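Local coordinates for protein N-acetylglucosamine-specific lectin (Saxidomus purpuratus, PDB 6M5M) that binds N-acetylglucosamine and N-acetylgalactosamine beside a calcium ion, as a lectin of the C-type family, at residues 120-125 and 138-143. Sequence-based numbering, arbitrary orientation.
Sequences DNNKGC and WNDHVD. With CA (calcium ion), chain H; NAG (2-acetamido-2-deoxy-beta-D-glucopyranose), chain G.
Asp140 reaches from strand 137-141 into the bend made by residues 120-125. CB of Asp140 lies 3.7 Å from OD1 of Asn122. Asp140 CG sits between its own backbone N and carbonyl carbon (chi1 49°), which turns the carboxylate toward the backbone of the loop and puts CG 3.5 Å from Asp120 N. Asp140 OD1 accepts a nearly straight bond from Asp120 N on its syn lone pair, at 2.8 Å. It also lies 3.0 Å from the calcium, farther than the metal's ligands. Asp140 OD2 takes two weak bonds, from the backbone N of Asn121 and of Asn122. Three consecutive backbone N-H groups thus face one carboxylate and together probably limit its rotation.

Asn122 returns the grip. Its ND2 donates to Asp140 O at 3.0 Å, with that oxygen almost in the amide plane, but the donor stands above the carbonyl plane. The same carbonyl oxygen binds calcium at 2.1 Å. Asp120 OD2 and Asn139 OD1 also bind the metal, their carboxylate and amide planes 68° apart. Lys118 NZ is a second partner of Asp120 OD2 and also bonds the sugar.

Asn139 ND2 donates to O3 of N-acetylglucosamine at 3.1 Å. His141 ND1 shares a hydrogen bond with that O3, which lies in the imidazole plane, while the acetyl methyl C8 covers one ring face. Next along the chain, Cys125 and His141 form an antiparallel hydrogen-bonded pair. The sugar reaches the metal through water 2. Trp138-Asn139-Asp140, the WND motif, and the loop with Asp120 make the calcium site of the C-type lectin fold.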
loop_
_atom_site.group_PDB
_atom_site.type_symbol
_atom_site.label_atom_id
_atom_site.label_comp_id
_atom_site.label_asym_id
_atom_site.label_seq_id
_atom_site.Cartn_x
_atom_site.Cartn_y
_atom_site.Cartn_z
ATOM N N ASP B 120 6.566 -20.025 7.811
ATOM C CA ASP B 120 6.318 -21.353 8.405
ATOM C C ASP B 120 4.908 -21.401 9.008
ATOM O O ASP B 120 4.530 -22.507 9.522
ATOM C CB ASP B 120 7.418 -21.761 9.380
ATOM C CG ASP B 120 8.805 -21.819 8.759
ATOM O OD1 ASP B 120 9.049 -22.748 8.000
ATOM O OD2 ASP B 120 9.687 -20.967 9.130
ATOM N N ASN B 121 4.221 -20.254 9.059
ATOM C CA ASN B 121 2.825 -20.115 9.561
ATOM C C ASN B 121 2.760 -20.486 11.045
ATOM O O ASN B 121 1.947 -21.341 11.420
ATOM C CB ASN B 121 1.860 -20.967 8.724
ATOM C CG ASN B 121 1.949 -20.652 7.251
ATOM O OD1 ASN B 121 1.740 -19.527 6.841
ATOM N ND2 ASN B 121 2.289 -21.638 6.439
ATOM N N ASN B 122 3.571 -19.841 11.895
ATOM C CA ASN B 122 3.669 -20.182 13.337
ATOM C C ASN B 122 3.026 -19.050 14.111
ATOM O O ASN B 122 3.125 -19.100 15.307
ATOM C CB ASN B 122 5.112 -20.483 13.771
ATOM C CG ASN B 122 6.075 -19.387 13.369
ATOM O OD1 ASN B 122 5.677 -18.229 13.386
ATOM N ND2 ASN B 122 7.276 -19.743 12.911
ATOM N N LYS B 123 2.350 -18.124 13.423
ATOM C CA LYS B 123 1.637 -16.975 14.030
ATOM C C LYS B 123 2.549 -16.145 14.920
ATOM O O LYS B 123 2.080 -15.662 15.965
ATOM C CB LYS B 123 0.441 -17.434 14.848
ATOM C CG LYS B 123 -0.631 -18.070 13.981
ATOM C CD LYS B 123 -1.751 -18.597 14.804
ATOM C CE LYS B 123 -2.720 -19.429 13.996
ATOM N NZ LYS B 123 -4.025 -19.442 14.686
ATOM N N GLY B 124 3.742 -15.869 14.426
ATOM C CA GLY B 124 4.782 -15.174 15.203
ATOM C C GLY B 124 5.172 -13.855 14.605
ATOM O O GLY B 124 4.314 -13.149 14.060
ATOM N N CYS B 125 6.455 -13.511 14.764
ATOM C CA CYS B 125 7.012 -12.173 14.506
ATOM C C CYS B 125 8.048 -12.266 13.386
ATOM O O CYS B 125 8.730 -13.282 13.311
ATOM C CB CYS B 125 7.601 -11.636 15.801
ATOM S SG CYS B 125 6.261 -11.194 16.938
ATOM N N TRP B 138 12.497 -12.446 4.519
ATOM C CA TRP B 138 11.615 -12.432 5.706
ATOM C C TRP B 138 11.418 -13.869 6.176
ATOM O O TRP B 138 11.306 -14.800 5.327
ATOM C CB TRP B 138 10.283 -11.779 5.468
ATOM C CG TRP B 138 10.257 -10.378 4.950
ATOM C CD1 TRP B 138 11.269 -9.463 4.828
ATOM C CD2 TRP B 138 9.071 -9.744 4.464
ATOM N NE1 TRP B 138 10.785 -8.308 4.264
ATOM C CE2 TRP B 138 9.426 -8.429 4.100
ATOM C CE3 TRP B 138 7.743 -10.174 4.345
ATOM C CZ2 TRP B 138 8.483 -7.558 3.560
ATOM C CZ3 TRP B 138 6.813 -9.303 3.831
ATOM C CH2 TRP B 138 7.180 -8.021 3.452
ATOM N N ASN B 139 11.348 -14.007 7.479
ATOM C CA ASN B 139 11.013 -15.279 8.169
ATOM C C ASN B 139 10.103 -14.932 9.345
ATOM O O ASN B 139 10.253 -13.827 9.889
ATOM C CB ASN B 139 12.309 -15.929 8.638
ATOM C CG ASN B 139 12.057 -16.918 9.735
ATOM O OD1 ASN B 139 11.585 -18.004 9.428
ATOM N ND2 ASN B 139 12.407 -16.553 10.967
ATOM N N ASP B 140 9.270 -15.862 9.810
ATOM C CA ASP B 140 8.414 -15.674 10.992
ATOM C C ASP B 140 8.953 -16.546 12.119
ATOM O O ASP B 140 9.210 -17.732 11.897
ATOM C CB ASP B 140 6.943 -16.008 10.686
ATOM C CG ASP B 140 6.654 -17.333 9.990
ATOM O OD1 ASP B 140 7.553 -17.949 9.342
ATOM O OD2 ASP B 140 5.514 -17.771 10.121
ATOM N N HIS B 141 9.096 -15.989 13.306
ATOM C CA HIS B 141 9.588 -16.754 14.468
ATOM C C HIS B 141 8.450 -16.897 15.460
ATOM O O HIS B 141 7.753 -15.889 15.733
ATOM C CB HIS B 141 10.860 -16.045 15.070
ATOM C CG HIS B 141 11.550 -16.888 16.081
ATOM N ND1 HIS B 141 12.224 -18.063 15.737
ATOM C CD2 HIS B 141 11.698 -16.763 17.416
ATOM C CE1 HIS B 141 12.722 -18.623 16.836
ATOM N NE2 HIS B 141 12.403 -17.839 17.860
ATOM N N VAL B 142 8.318 -18.070 16.078
ATOM C CA VAL B 142 7.153 -18.365 16.966
ATOM C C VAL B 142 7.258 -17.562 18.263
ATOM O O VAL B 142 6.220 -17.201 18.864
ATOM C CB VAL B 142 7.049 -19.880 17.246
ATOM C CG1 VAL B 142 8.179 -20.378 18.153
ATOM C CG2 VAL B 142 5.681 -20.194 17.817
ATOM N N ASP B 143 8.483 -17.239 18.675
ATOM C CA ASP B 143 8.734 -16.607 19.991
ATOM C C ASP B 143 9.013 -15.126 19.805
ATOM O O ASP B 143 10.161 -14.762 19.435
ATOM C CB ASP B 143 9.854 -17.304 20.760
ATOM C CG ASP B 143 10.233 -16.597 22.077
ATOM O OD1 ASP B 143 9.415 -15.758 22.592
ATOM O OD2 ASP B 143 11.338 -16.909 22.593
HETATM CA CA CA H . 9.915 -19.304 10.694
HETATM C C1 NAG G . 16.010 -19.719 12.667
HETATM C C2 NAG G . 15.050 -18.577 12.833
HETATM C C3 NAG G . 13.825 -19.546 12.853
HETATM C C4 NAG G . 13.806 -20.340 11.578
HETATM C C5 NAG G . 15.135 -20.988 11.314
HETATM C C6 NAG G . 15.165 -21.780 10.025
HETATM C C7 NAG G . 14.814 -16.498 13.976
HETATM C C8 NAG G . 14.847 -15.874 15.303
HETATM N N2 NAG G . 15.168 -17.767 13.999
HETATM O O1 NAG G . 17.080 -20.178 13.418
HETATM O O3 NAG G . 12.616 -18.934 12.898
HETATM O O4 NAG G . 12.867 -21.408 11.698
HETATM O O5 NAG G . 16.139 -19.954 11.326
HETATM O O6 NAG G . 14.709 -20.980 8.930
HETATM O O7 NAG G . 14.467 -15.895 12.933
HETATM O O HOH W 1 3.467 -16.719 18.230
HETATM O O HOH W 2 10.008 -21.029 12.387
#